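Local coordinates for protein 3-dehydroshikimate dehydratase (Bacillus anthracis, PDB 3DX5) that catalyses the manganese-dependent dehydration of 3-dehydroshikimate to 3,4-dihydroxybenzoate, a building block of the siderophore petrobactin, at residues 108-113 with 148-153; 124-129 with 162-167; 197-202 with 234-239; 227-232 with 268-273. All blocks are in the same frame, centred on the assembly; numbering follows the deposited sequence. Where two conformers were deposited one is given.

Contact 1: 108-113 with 148-153; sequences KGSADF and LTDTLP
The backbones come closest where S110, at the start of a short 3-10 turn, passes L148, their CA atoms 4.4 Å apart, just ahead of the helix that begins at L152. Two side chains of 148-153 meet segment 108-113, one polar and one apolar. D150 holds S110 with both carboxylate oxygens. The hydroxyl of S110 donates from OG to OD1 of D150 over 2.6 Å, on the syn lone pair of that oxygen, while S110 N donates to D150 OD2 at 3.1 Å through a bent bond (143°) that arrives from above the carboxylate plane. The OG of S110 stands between its own N and carbonyl carbon (chi1 53°), which keeps hydroxyl and amide close enough to share one carboxylate. A water adds a third link, accepting from A111 N and donating to D150 OD2. G109 passes close beside that oxygen, its CA 3.3 Å from D150 OD2.

On the apolar side L148 crosses F113 at about a right angle and sets CD2 over one ring face, 3.6 Å from the ring centroid and 15° off the normal, a CH-pi contact. CE of K108 covers the opposite face, so the ring is sandwiched; K108 NZ bonds to D112 O and also forms a salt bridge with E117. Beyond the pair, T151 caps the following helix through S154 N. With one oxygen taking the hydroxyl and the other the amide and the water, the carboxylate of D150 is fixed in rotation and would probably favour its ionised form, tying together two loops that follow neighbouring barrel strands.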
loop_
_atom_site.group_PDB
_atom_site.type_symbol
_atom_site.label_atom_id
_atom_site.label_comp_id
_atom_site.label_asym_id
_atom_site.label_seq_id
_atom_site.Cartn_x
_atom_site.Cartn_y
_atom_site.Cartn_z
ATOM N N LYS A 108 20.317 0.792 0.505
ATOM C CA LYS A 108 21.115 -0.449 0.453
ATOM C C LYS A 108 21.923 -0.543 1.721
ATOM O O LYS A 108 22.107 0.468 2.431
ATOM C CB LYS A 108 22.025 -0.491 -0.777
ATOM C CG LYS A 108 23.120 0.578 -0.752
ATOM C CD LYS A 108 23.861 0.621 -2.095
ATOM C CE LYS A 108 24.887 1.729 -2.093
ATOM N NZ LYS A 108 25.817 1.593 -3.264
ATOM N N GLY A 109 22.371 -1.759 2.010
ATOM C CA GLY A 109 23.132 -2.079 3.216
ATOM C C GLY A 109 24.432 -1.296 3.352
ATOM O O GLY A 109 25.033 -0.935 2.350
ATOM N N SER A 110 24.874 -1.051 4.589
ATOM C CA SER A 110 26.117 -0.290 4.824
ATOM C C SER A 110 27.325 -0.886 4.119
ATOM O O SER A 110 28.186 -0.145 3.649
ATOM C CB SER A 110 26.426 -0.166 6.325
ATOM O OG SER A 110 26.422 -1.447 6.930
ATOM N N ALA A 111 27.402 -2.216 4.056
ATOM C CA ALA A 111 28.551 -2.890 3.448
ATOM C C ALA A 111 28.633 -2.609 1.949
ATOM O O ALA A 111 29.688 -2.824 1.354
ATOM C CB ALA A 111 28.519 -4.419 3.694
ATOM N N ASP A 112 27.537 -2.139 1.359
ATOM C CA ASP A 112 27.492 -1.892 -0.077
ATOM C C ASP A 112 27.765 -0.450 -0.479
ATOM O O ASP A 112 27.709 -0.137 -1.666
ATOM C CB ASP A 112 26.139 -2.310 -0.661
ATOM C CG ASP A 112 25.950 -3.824 -0.670
ATOM O OD1 ASP A 112 26.928 -4.586 -0.858
ATOM O OD2 ASP A 112 24.808 -4.253 -0.491
ATOM N N PHE A 113 28.020 0.428 0.493
ATOM C CA PHE A 113 28.418 1.806 0.196
ATOM C C PHE A 113 29.923 1.853 0.028
ATOM O O PHE A 113 30.626 1.223 0.803
ATOM C CB PHE A 113 28.053 2.734 1.345
ATOM C CG PHE A 113 26.618 3.181 1.340
ATOM C CD1 PHE A 113 25.589 2.322 1.767
ATOM C CD2 PHE A 113 26.294 4.459 0.923
ATOM C CE1 PHE A 113 24.269 2.743 1.771
ATOM C CE2 PHE A 113 24.962 4.895 0.929
ATOM C CZ PHE A 113 23.948 4.036 1.357
ATOM N N LEU A 148 21.941 2.224 5.849
ATOM C CA LEU A 148 23.171 2.509 6.613
ATOM C C LEU A 148 23.057 2.135 8.092
ATOM O O LEU A 148 24.079 1.952 8.790
ATOM C CB LEU A 148 23.585 3.974 6.462
ATOM C CG LEU A 148 24.183 4.344 5.067
ATOM C CD1 LEU A 148 24.082 5.851 4.838
ATOM C CD2 LEU A 148 25.653 3.881 4.901
ATOM N N THR A 149 21.824 1.982 8.571
ATOM C CA THR A 149 21.603 1.599 9.981
ATOM C C THR A 149 21.326 0.096 10.135
ATOM O O THR A 149 20.596 -0.330 11.039
ATOM C CB THR A 149 20.440 2.376 10.595
ATOM O OG1 THR A 149 19.241 2.071 9.873
ATOM C CG2 THR A 149 20.690 3.884 10.518
ATOM N N ASP A 150 21.895 -0.710 9.252
ATOM C CA ASP A 150 21.637 -2.138 9.296
ATOM C C ASP A 150 22.496 -2.877 10.320
ATOM O O ASP A 150 22.313 -4.077 10.487
ATOM C CB ASP A 150 21.801 -2.782 7.908
ATOM C CG ASP A 150 23.190 -2.637 7.333
ATOM O OD1 ASP A 150 24.047 -1.931 7.904
ATOM O OD2 ASP A 150 23.427 -3.213 6.251
ATOM N N THR A 151 23.467 -2.213 10.949
ATOM C CA THR A 151 24.180 -2.848 12.049
ATOM C C THR A 151 24.319 -1.818 13.164
ATOM O O THR A 151 24.265 -0.607 12.906
ATOM C CB THR A 151 25.621 -3.363 11.685
ATOM O OG1 THR A 151 26.510 -2.247 11.594
ATOM C CG2 THR A 151 25.672 -4.204 10.369
ATOM N N LEU A 152 24.470 -2.291 14.401
ATOM C CA LEU A 152 24.725 -1.384 15.525
ATOM C C LEU A 152 26.020 -0.536 15.346
ATOM O O LEU A 152 25.961 0.683 15.461
ATOM C CB LEU A 152 24.693 -2.125 16.872
ATOM C CG LEU A 152 25.043 -1.296 18.112
ATOM C CD1 LEU A 152 24.007 -0.155 18.282
ATOM C CD2 LEU A 152 25.041 -2.191 19.361
ATOM N N PRO A 153 27.171 -1.163 15.039
ATOM C CA PRO A 153 28.360 -0.288 14.830
ATOM C C PRO A 153 28.201 0.749 13.668
ATOM O O PRO A 153 28.652 1.898 13.798
ATOM C CB PRO A 153 29.513 -1.276 14.560
ATOM C CG PRO A 153 28.967 -2.668 14.976
ATOM C CD PRO A 153 27.478 -2.594 14.858
HETATM O O HOH W 1 25.601 -4.181 5.054
#

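Contact 2: 124-129 with 162-167; sequences RIRMIC and VDHPNL
R126, on helix 115-134, reaches along the end of the helix that closes at V162. Its CB lies 4.1 Å from CG1 of V162, and the chain then runs outward, CG anti to the backbone N (chi1 -170°), before bending at chi3, which turns the edge of the guanidinium to V162 O. CD passes near the carbonyl oxygen of V162, and NE donates to V162 O over 3.1 Å, in the carbonyl plane and on a lone pair, with an N-H...O angle of 152°. NH2 adds a weak bond to the same oxygen, so one carbonyl at the helix end lies at the guanidinium edge. At the other tip, NH1 turns to N123 of its own helix. NE also makes a weak bond to a water that donates to D163 O.

One turn further along, C129 presses CB over the face of the H164 imidazole, 3.7 Å from the centroid, a CH-pi contact. CD of P165 lies over the opposite face. The ring's rotation is fixed at both nitrogens: ND1 accepts from N166 N at 3.0 Å through a nearly straight bond (165°), and NE2 bonds to E130.

Toward the interior, SG of C129 meets CB of L167 at 3.7 Å. CG2 of I125 touches both L167 CD1, at 3.8 Å, and V162 CG2, at 3.9 Å. Helix 115-134 thus packs on the beta turn H164-L167, in the link between helix 152-162 and strand 167-172, on the outer layer of a TIM barrel.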
loop_
_atom_site.group_PDB
_atom_site.type_symbol
_atom_site.label_atom_id
_atom_site.label_comp_id
_atom_site.label_asym_id
_atom_site.label_seq_id
_atom_site.Cartn_x
_atom_site.Cartn_y
_atom_site.Cartn_z
ATOM N N ARG A 124 24.161 14.934 3.266
ATOM C CA ARG A 124 22.732 15.165 3.017
ATOM C C ARG A 124 21.849 15.001 4.239
ATOM O O ARG A 124 20.945 15.823 4.461
ATOM C CB ARG A 124 22.230 14.294 1.875
ATOM C CG ARG A 124 22.716 14.873 0.550
ATOM C CD ARG A 124 22.456 13.951 -0.588
ATOM N NE ARG A 124 22.743 14.643 -1.852
ATOM C CZ ARG A 124 22.132 14.386 -3.004
ATOM N NH1 ARG A 124 21.227 13.419 -3.081
ATOM N NH2 ARG A 124 22.442 15.094 -4.080
ATOM N N ILE A 125 22.113 13.977 5.046
ATOM C CA ILE A 125 21.407 13.835 6.327
ATOM C C ILE A 125 21.648 15.088 7.188
ATOM O O ILE A 125 20.731 15.585 7.848
ATOM C CB ILE A 125 21.838 12.567 7.072
ATOM C CG1 ILE A 125 21.420 11.315 6.284
ATOM C CG2 ILE A 125 21.215 12.485 8.498
ATOM C CD1 ILE A 125 22.235 10.075 6.715
ATOM N N ARG A 126 22.884 15.601 7.170
ATOM C CA ARG A 126 23.226 16.783 7.964
ATOM C C ARG A 126 22.380 17.975 7.516
ATOM O O ARG A 126 21.830 18.713 8.360
ATOM C CB ARG A 126 24.725 17.154 7.879
ATOM C CG ARG A 126 25.110 18.241 8.898
ATOM C CD ARG A 126 26.594 18.654 8.785
ATOM N NE ARG A 126 27.432 17.528 9.191
ATOM C CZ ARG A 126 28.239 16.852 8.389
ATOM N NH1 ARG A 126 28.358 17.180 7.102
ATOM N NH2 ARG A 126 28.921 15.835 8.884
HETATM N N MSE A 127 22.269 18.140 6.200
HETATM C CA MSE A 127 21.451 19.215 5.592
HETATM C C MSE A 127 19.990 19.115 5.983
HETATM O O MSE A 127 19.370 20.118 6.294
HETATM C CB MSE A 127 21.562 19.207 4.061
HETATM C CG MSE A 127 22.944 19.629 3.589
HETATM SE SE MSE A 127 23.163 19.471 1.644
HETATM C CE MSE A 127 21.791 20.785 1.190
ATOM N N ILE A 128 19.443 17.904 5.953
ATOM C CA ILE A 128 18.056 17.687 6.364
ATOM C C ILE A 128 17.863 17.987 7.853
ATOM O O ILE A 128 16.862 18.583 8.224
ATOM C CB ILE A 128 17.599 16.287 5.973
ATOM C CG1 ILE A 128 17.252 16.305 4.469
ATOM C CG2 ILE A 128 16.390 15.838 6.797
ATOM C CD1 ILE A 128 17.307 14.935 3.859
ATOM N N CYS A 129 18.828 17.595 8.683
ATOM C CA CYS A 129 18.812 17.950 10.096
ATOM C C CYS A 129 18.792 19.465 10.304
ATOM O O CYS A 129 18.037 19.966 11.157
ATOM C CB CYS A 129 20.018 17.343 10.818
ATOM S SG CYS A 129 19.816 15.580 11.050
ATOM N N VAL A 162 27.616 12.334 11.170
ATOM C CA VAL A 162 26.730 13.481 10.924
ATOM C C VAL A 162 26.965 14.560 12.001
ATOM O O VAL A 162 27.096 15.765 11.685
ATOM C CB VAL A 162 25.232 13.075 10.886
ATOM C CG1 VAL A 162 24.324 14.317 10.837
ATOM C CG2 VAL A 162 24.925 12.149 9.676
ATOM N N ASP A 163 27.006 14.119 13.262
ATOM C CA ASP A 163 27.346 14.970 14.386
ATOM C C ASP A 163 26.449 16.216 14.410
ATOM O O ASP A 163 26.933 17.343 14.407
ATOM C CB ASP A 163 28.847 15.331 14.315
ATOM C CG ASP A 163 29.365 15.929 15.605
ATOM O OD1 ASP A 163 28.681 15.817 16.646
ATOM O OD2 ASP A 163 30.454 16.531 15.578
ATOM N N HIS A 164 25.136 16.015 14.406
ATOM C CA HIS A 164 24.197 17.132 14.469
ATOM C C HIS A 164 23.214 16.857 15.622
ATOM O O HIS A 164 22.777 15.730 15.750
ATOM C CB HIS A 164 23.415 17.267 13.149
ATOM C CG HIS A 164 22.633 18.541 13.053
ATOM N ND1 HIS A 164 21.439 18.732 13.716
ATOM C CD2 HIS A 164 22.890 19.701 12.392
ATOM C CE1 HIS A 164 20.981 19.947 13.458
ATOM N NE2 HIS A 164 21.843 20.557 12.654
ATOM N N PRO A 165 22.866 17.891 16.440
ATOM C CA PRO A 165 21.978 17.709 17.594
ATOM C C PRO A 165 20.542 17.290 17.268
ATOM O O PRO A 165 19.847 16.802 18.154
ATOM C CB PRO A 165 22.012 19.074 18.305
ATOM C CG PRO A 165 22.524 20.037 17.300
ATOM C CD PRO A 165 23.487 19.240 16.448
ATOM N N ASN A 166 20.096 17.429 16.018
ATOM C CA ASN A 166 18.702 17.040 15.724
ATOM C C ASN A 166 18.556 15.668 15.077
ATOM O O ASN A 166 17.454 15.277 14.690
ATOM C CB ASN A 166 17.978 18.099 14.891
ATOM C CG ASN A 166 17.837 19.397 15.625
ATOM O OD1 ASN A 166 18.835 20.081 15.872
ATOM N ND2 ASN A 166 16.613 19.741 16.012
ATOM N N LEU A 167 19.670 14.949 14.916
ATOM C CA LEU A 167 19.605 13.585 14.361
ATOM C C LEU A 167 19.386 12.633 15.522
ATOM O O LEU A 167 20.179 12.605 16.492
ATOM C CB LEU A 167 20.909 13.216 13.661
ATOM C CG LEU A 167 20.820 11.840 13.000
ATOM C CD1 LEU A 167 19.735 11.916 11.902
ATOM C CD2 LEU A 167 22.197 11.512 12.423
HETATM O O HOH W 2 26.952 18.796 12.033
#

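Contact 3: 197-202 with 234-239; sequences YHFKNI and VNYDEI. With MN (manganese (II) ion), chain B; DHB (3,4-dihydroxybenzoic acid), chain D.
Hydrogen bonds across the contact centre on N201 and Y236. The N201 amide clasps the backbone of V234: V234 N donates to N201 OD1 at 3.0 Å, in the carbonyl plane and on a lone pair, while N201 ND2 returns a bond to V234 O at 2.9 Å. OD1 also accepts from I202 N, and ND2 also donates to L229 O, which leaves this buried amide firmly oriented. Y236 OH donates to K200 O over 2.7 Å, tilted 26° from the carbonyl plane.

In the apolar part, CE2 of Y236 sits over one face of F199, 3.6 Å from its CG, with the two ring planes 55° apart; CG2 of I239 lies 4.1 Å from F199 CE1.

The neighbouring residues of the strand face the barrel interior. H198 ND1 binds manganese at 2.3 Å, beside E142, D172 and E253, and E33 holds its NE2. K200, bent at chi4, points NZ at O3 of 3,4-dihydroxybenzoate (2.8 Å), the same oxygen that ligates the metal, with a salt bridge to D172 and a hydrogen bond to E253. A strand with its outward residues under a helix and its inward ones on metal and ligand is characteristic of TIM-barrel active sites.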
loop_
_atom_site.group_PDB
_atom_site.type_symbol
_atom_site.label_atom_id
_atom_site.label_comp_id
_atom_site.label_asym_id
_atom_site.label_seq_id
_atom_site.Cartn_x
_atom_site.Cartn_y
_atom_site.Cartn_z
ATOM N N TYR A 197 10.438 4.106 19.718
ATOM C CA TYR A 197 10.677 2.671 19.414
ATOM C C TYR A 197 9.621 2.123 18.457
ATOM O O TYR A 197 8.518 2.640 18.391
ATOM C CB TYR A 197 10.622 1.778 20.663
ATOM C CG TYR A 197 11.356 2.339 21.847
ATOM C CD1 TYR A 197 12.737 2.190 21.965
ATOM C CD2 TYR A 197 10.659 3.030 22.868
ATOM C CE1 TYR A 197 13.425 2.715 23.054
ATOM C CE2 TYR A 197 11.331 3.534 23.970
ATOM C CZ TYR A 197 12.721 3.379 24.041
ATOM O OH TYR A 197 13.414 3.878 25.129
ATOM N N HIS A 198 9.976 1.043 17.769
ATOM C CA HIS A 198 9.043 0.151 17.070
ATOM C C HIS A 198 9.162 -1.210 17.710
ATOM O O HIS A 198 10.282 -1.711 17.879
ATOM C CB HIS A 198 9.420 0.036 15.575
ATOM C CG HIS A 198 8.867 1.143 14.734
ATOM N ND1 HIS A 198 9.024 1.194 13.358
ATOM C CD2 HIS A 198 8.146 2.239 15.076
ATOM C CE1 HIS A 198 8.409 2.269 12.893
ATOM N NE2 HIS A 198 7.871 2.922 13.916
ATOM N N PHE A 199 8.026 -1.818 18.035
ATOM C CA PHE A 199 7.975 -3.150 18.612
ATOM C C PHE A 199 7.244 -4.071 17.625
ATOM O O PHE A 199 6.052 -3.878 17.360
ATOM C CB PHE A 199 7.123 -3.149 19.901
ATOM C CG PHE A 199 7.809 -2.584 21.151
ATOM C CD1 PHE A 199 9.057 -1.970 21.097
ATOM C CD2 PHE A 199 7.141 -2.611 22.370
ATOM C CE1 PHE A 199 9.652 -1.441 22.257
ATOM C CE2 PHE A 199 7.719 -2.096 23.538
ATOM C CZ PHE A 199 8.986 -1.509 23.481
ATOM N N LYS A 200 7.922 -5.084 17.094
ATOM C CA LYS A 200 7.208 -6.135 16.357
ATOM C C LYS A 200 8.013 -7.415 16.553
ATOM O O LYS A 200 9.157 -7.359 17.019
ATOM C CB LYS A 200 6.986 -5.767 14.857
ATOM C CG LYS A 200 8.284 -5.472 14.030
ATOM C CD LYS A 200 7.916 -5.231 12.545
ATOM C CE LYS A 200 9.157 -4.990 11.657
ATOM N NZ LYS A 200 9.896 -3.731 12.032
ATOM N N ASN A 201 7.451 -8.565 16.201
ATOM C CA ASN A 201 8.148 -9.830 16.457
ATOM C C ASN A 201 7.920 -10.796 15.313
ATOM O O ASN A 201 7.030 -10.584 14.478
ATOM C CB ASN A 201 7.682 -10.461 17.788
ATOM C CG ASN A 201 8.811 -11.214 18.497
ATOM O OD1 ASN A 201 9.835 -11.551 17.874
ATOM N ND2 ASN A 201 8.640 -11.469 19.801
ATOM N N ILE A 202 8.680 -11.881 15.286
ATOM C CA ILE A 202 8.547 -12.851 14.205
ATOM C C ILE A 202 8.642 -14.222 14.862
ATOM O O ILE A 202 9.312 -14.351 15.913
ATOM C CB ILE A 202 9.656 -12.629 13.133
ATOM C CG1 ILE A 202 9.348 -13.382 11.857
ATOM C CG2 ILE A 202 11.061 -13.058 13.643
ATOM C CD1 ILE A 202 8.298 -12.701 10.993
ATOM N N VAL A 234 12.103 -12.738 19.474
ATOM C CA VAL A 234 12.659 -11.618 20.228
ATOM C C VAL A 234 12.011 -11.547 21.616
ATOM O O VAL A 234 10.783 -11.728 21.751
ATOM C CB VAL A 234 12.463 -10.280 19.503
ATOM C CG1 VAL A 234 13.122 -9.115 20.301
ATOM C CG2 VAL A 234 13.038 -10.360 18.100
ATOM N N ASN A 235 12.835 -11.310 22.635
ATOM C CA ASN A 235 12.400 -11.306 24.034
ATOM C C ASN A 235 11.963 -9.897 24.440
ATOM O O ASN A 235 12.791 -9.055 24.845
ATOM C CB ASN A 235 13.525 -11.844 24.962
ATOM C CG ASN A 235 13.041 -12.147 26.377
ATOM O OD1 ASN A 235 12.149 -11.514 26.898
ATOM N ND2 ASN A 235 13.646 -13.124 26.988
ATOM N N TYR A 236 10.658 -9.647 24.316
ATOM C CA TYR A 236 10.063 -8.369 24.681
ATOM C C TYR A 236 9.964 -8.142 26.201
ATOM O O TYR A 236 9.903 -6.992 26.636
ATOM C CB TYR A 236 8.740 -8.109 23.888
ATOM C CG TYR A 236 9.088 -7.520 22.553
ATOM C CD1 TYR A 236 9.296 -8.332 21.435
ATOM C CD2 TYR A 236 9.328 -6.144 22.420
ATOM C CE1 TYR A 236 9.690 -7.777 20.207
ATOM C CE2 TYR A 236 9.753 -5.593 21.202
ATOM C CZ TYR A 236 9.888 -6.403 20.097
ATOM O OH TYR A 236 10.333 -5.836 18.925
ATOM N N ASP A 237 9.967 -9.217 27.004
ATOM C CA ASP A 237 10.017 -9.065 28.476
ATOM C C ASP A 237 11.267 -8.313 28.898
ATOM O O ASP A 237 11.189 -7.359 29.660
ATOM C CB ASP A 237 9.955 -10.424 29.217
ATOM C CG ASP A 237 8.549 -10.985 29.261
ATOM O OD1 ASP A 237 7.626 -10.269 29.721
ATOM O OD2 ASP A 237 8.342 -12.129 28.801
ATOM N N GLU A 238 12.405 -8.730 28.373
ATOM C CA GLU A 238 13.671 -8.059 28.648
ATOM C C GLU A 238 13.741 -6.633 28.084
ATOM O O GLU A 238 14.228 -5.728 28.748
ATOM C CB GLU A 238 14.826 -8.877 28.081
ATOM C CG GLU A 238 14.991 -10.235 28.752
ATOM C CD GLU A 238 16.272 -10.963 28.301
ATOM O OE1 GLU A 238 16.770 -10.693 27.172
ATOM O OE2 GLU A 238 16.771 -11.804 29.087
ATOM N N ILE A 239 13.280 -6.451 26.853
ATOM C CA ILE A 239 13.223 -5.119 26.242
ATOM C C ILE A 239 12.352 -4.161 27.053
ATOM O O ILE A 239 12.802 -3.087 27.429
ATOM C CB ILE A 239 12.703 -5.199 24.803
ATOM C CG1 ILE A 239 13.753 -5.924 23.944
ATOM C CG2 ILE A 239 12.298 -3.777 24.292
ATOM C CD1 ILE A 239 13.207 -6.461 22.594
HETATM MN MN MN B . 9.810 -0.279 11.810
HETATM C C1 DHB D . 8.471 -0.068 7.143
HETATM C C2 DHB D . 8.946 -0.196 8.444
HETATM C C3 DHB D . 9.475 -1.412 8.889
HETATM O O3 DHB D . 9.966 -1.615 10.152
HETATM C C4 DHB D . 9.542 -2.530 7.944
HETATM O O4 DHB D . 10.068 -3.686 8.407
HETATM C C5 DHB D . 9.092 -2.381 6.635
HETATM C C6 DHB D . 8.552 -1.140 6.250
HETATM C C DHB D . 7.883 1.263 6.702
HETATM O O1 DHB D . 7.477 1.480 5.556
HETATM O O2 DHB D . 7.769 2.250 7.587
#

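Contact 4: 227-232 with 268-273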
loop_
_atom_site.group_PDB
_atom_site.type_symbol
_atom_site.label_atom_id
_atom_site.label_comp_id
_atom_site.label_asym_id
_atom_site.label_seq_id
_atom_site.Cartn_x
_atom_site.Cartn_y
_atom_site.Cartn_z
ATOM N N VAL A 227 3.966 -12.329 14.403
ATOM C CA VAL A 227 3.284 -12.799 15.617
ATOM C C VAL A 227 3.231 -11.727 16.702
ATOM O O VAL A 227 4.055 -10.818 16.704
ATOM C CB VAL A 227 3.952 -14.086 16.236
ATOM C CG1 VAL A 227 3.753 -15.310 15.328
ATOM C CG2 VAL A 227 5.448 -13.842 16.579
ATOM N N PRO A 228 2.272 -11.840 17.650
ATOM C CA PRO A 228 2.259 -10.867 18.769
ATOM C C PRO A 228 3.599 -10.839 19.515
ATOM O O PRO A 228 4.378 -11.823 19.459
ATOM C CB PRO A 228 1.139 -11.401 19.687
ATOM C CG PRO A 228 0.135 -12.026 18.696
ATOM C CD PRO A 228 1.060 -12.694 17.643
ATOM N N LEU A 229 3.852 -9.744 20.232
ATOM C CA LEU A 229 5.144 -9.527 20.892
ATOM C C LEU A 229 5.634 -10.662 21.784
ATOM O O LEU A 229 6.837 -10.973 21.781
ATOM C CB LEU A 229 5.124 -8.234 21.723
ATOM C CG LEU A 229 4.871 -6.931 20.945
ATOM C CD1 LEU A 229 5.051 -5.765 21.921
ATOM C CD2 LEU A 229 5.838 -6.804 19.752
ATOM N N PHE A 230 4.733 -11.237 22.583
ATOM C CA PHE A 230 5.159 -12.268 23.542
ATOM C C PHE A 230 5.133 -13.682 22.955
ATOM O O PHE A 230 5.406 -14.632 23.650
ATOM C CB PHE A 230 4.427 -12.129 24.897
ATOM C CG PHE A 230 4.670 -10.793 25.541
ATOM C CD1 PHE A 230 5.941 -10.473 26.042
ATOM C CD2 PHE A 230 3.677 -9.808 25.528
ATOM C CE1 PHE A 230 6.214 -9.222 26.582
ATOM C CE2 PHE A 230 3.924 -8.530 26.063
ATOM C CZ PHE A 230 5.205 -8.234 26.610
ATOM N N GLU A 231 4.833 -13.778 21.664
ATOM C CA GLU A 231 4.689 -15.064 20.989
ATOM C C GLU A 231 5.794 -15.286 19.946
ATOM O O GLU A 231 5.770 -16.270 19.232
ATOM C CB GLU A 231 3.305 -15.153 20.337
ATOM C CG GLU A 231 2.159 -15.077 21.338
ATOM C CD GLU A 231 0.781 -15.203 20.704
ATOM O OE1 GLU A 231 0.659 -15.658 19.553
ATOM O OE2 GLU A 231 -0.206 -14.843 21.372
ATOM N N GLY A 232 6.757 -14.373 19.862
ATOM C CA GLY A 232 7.863 -14.515 18.917
ATOM C C GLY A 232 9.233 -14.755 19.525
ATOM O O GLY A 232 9.351 -14.916 20.730
ATOM N N LYS A 268 -4.142 -5.478 26.011
ATOM C CA LYS A 268 -4.594 -6.133 27.234
ATOM C C LYS A 268 -3.426 -6.855 27.878
ATOM O O LYS A 268 -3.272 -6.824 29.127
ATOM C CB LYS A 268 -5.719 -7.148 26.941
ATOM C CG LYS A 268 -6.979 -6.564 26.239
ATOM C CD LYS A 268 -8.088 -7.614 26.144
ATOM C CE LYS A 268 -9.304 -7.097 25.362
ATOM N NZ LYS A 268 -10.351 -8.179 25.288
ATOM N N VAL A 269 -2.620 -7.557 27.074
ATOM C CA VAL A 269 -1.478 -8.260 27.679
ATOM C C VAL A 269 -0.409 -7.274 28.164
ATOM O O VAL A 269 0.098 -7.437 29.265
ATOM C CB VAL A 269 -0.926 -9.476 26.853
ATOM C CG1 VAL A 269 -0.692 -9.117 25.462
ATOM C CG2 VAL A 269 0.377 -10.027 27.472
ATOM N N LEU A 270 -0.104 -6.239 27.372
ATOM C CA LEU A 270 0.937 -5.264 27.767
ATOM C C LEU A 270 0.654 -4.589 29.106
ATOM O O LEU A 270 1.563 -4.449 29.906
ATOM C CB LEU A 270 1.179 -4.205 26.686
ATOM C CG LEU A 270 1.912 -4.757 25.448
ATOM C CD1 LEU A 270 1.761 -3.786 24.310
ATOM C CD2 LEU A 270 3.389 -4.997 25.763
ATOM N N THR A 271 -0.600 -4.195 29.341
ATOM C CA THR A 271 -1.016 -3.577 30.597
ATOM C C THR A 271 -0.948 -4.495 31.811
ATOM O O THR A 271 -0.838 -4.016 32.936
ATOM C CB THR A 271 -2.468 -3.113 30.462
ATOM O OG1 THR A 271 -2.529 -2.173 29.392
ATOM C CG2 THR A 271 -2.975 -2.439 31.790
ATOM N N ASN A 272 -1.007 -5.810 31.591
ATOM C CA ASN A 272 -1.159 -6.774 32.674
ATOM C C ASN A 272 -0.037 -7.765 32.877
ATOM O O ASN A 272 -0.076 -8.526 33.829
ATOM C CB ASN A 272 -2.490 -7.514 32.530
ATOM C CG ASN A 272 -3.657 -6.600 32.758
ATOM O OD1 ASN A 272 -3.770 -6.011 33.823
ATOM N ND2 ASN A 272 -4.497 -6.415 31.740
ATOM N N ARG A 273 0.957 -7.765 31.997
ATOM C CA ARG A 273 2.058 -8.737 32.097
ATOM C C ARG A 273 3.001 -8.465 33.286
ATOM O O ARG A 273 3.109 -7.320 33.738
ATOM C CB ARG A 273 2.860 -8.781 30.792
ATOM C CG ARG A 273 3.318 -10.199 30.478
ATOM C CD ARG A 273 4.233 -10.124 29.344
ATOM N NE ARG A 273 5.169 -11.232 29.173
ATOM C CZ ARG A 273 4.857 -12.458 28.770
ATOM N NH1 ARG A 273 3.589 -12.821 28.571
ATOM N NH2 ARG A 273 5.832 -13.335 28.592
#
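Flat stacking dominates the meeting of R273 with F230. The guanidinium lies over one face of the ring, planes 13° apart and centres 4.0 Å from each other, an off-centre cation-pi arrangement. The aliphatic part of the same arginine takes the middle of that face: CD stands 3.4 Å from the ring centroid, 10° off the normal, as a CH-pi contact. Extended from CG to NE, the R273 chain slides past the phenyl group in the opposite direction, putting NE 3.3 Å from F230 CD1 before CZ passes over the ring margin toward CB. A salt bridge from R273 NE to D237, on helix 236-243, holds the guanidinium in this position.

The loop 227-232 follows strand 226-227 and leads into helix 236-243, whereas 268-273 takes in the last part of helix 259-272, the last helix of the xylose isomerase-like TIM barrel, and runs on to R273. The contact therefore joins this region to the loop before helix 236-243, on the outside of the barrel.

Apolar packing fills in around the aromatic ring. L270 brings CD2 to the ring edge, 3.6 Å from F230 CE2, and the same methyl lies 4.3 Å from CD1 of L229. V269 approaches obliquely, CG2 being 3.8 Å from F230 CD2. I240 of helix 236-243 touches both F230 and L270, while L229 and L270 both rest on L252 of strand 249-252.

Contacts 3 and 4 form one continuous patch, their centres about 9 Å apart: D237 OD1 meets R273 NE in a 2.7 Å salt bridge, and N201 ND2 lies 2.7 Å from L229 O, a probable hydrogen bond. Contact 1 lies around the start of helices 115-134 and 152-162, contact 2 farther along the first and at the end of the second, with nearest atoms about 5 Å apart. Contacts 2 and 4 are the farthest pair, about 36 Å between centres. Contact 3 alone supplies manganese and ligand partners; in contact 1 the D150 side chain is about 12 Å from the bound 3,4-dihydroxybenzoate and about 6 Å from that of H144, the inferred proton acceptor.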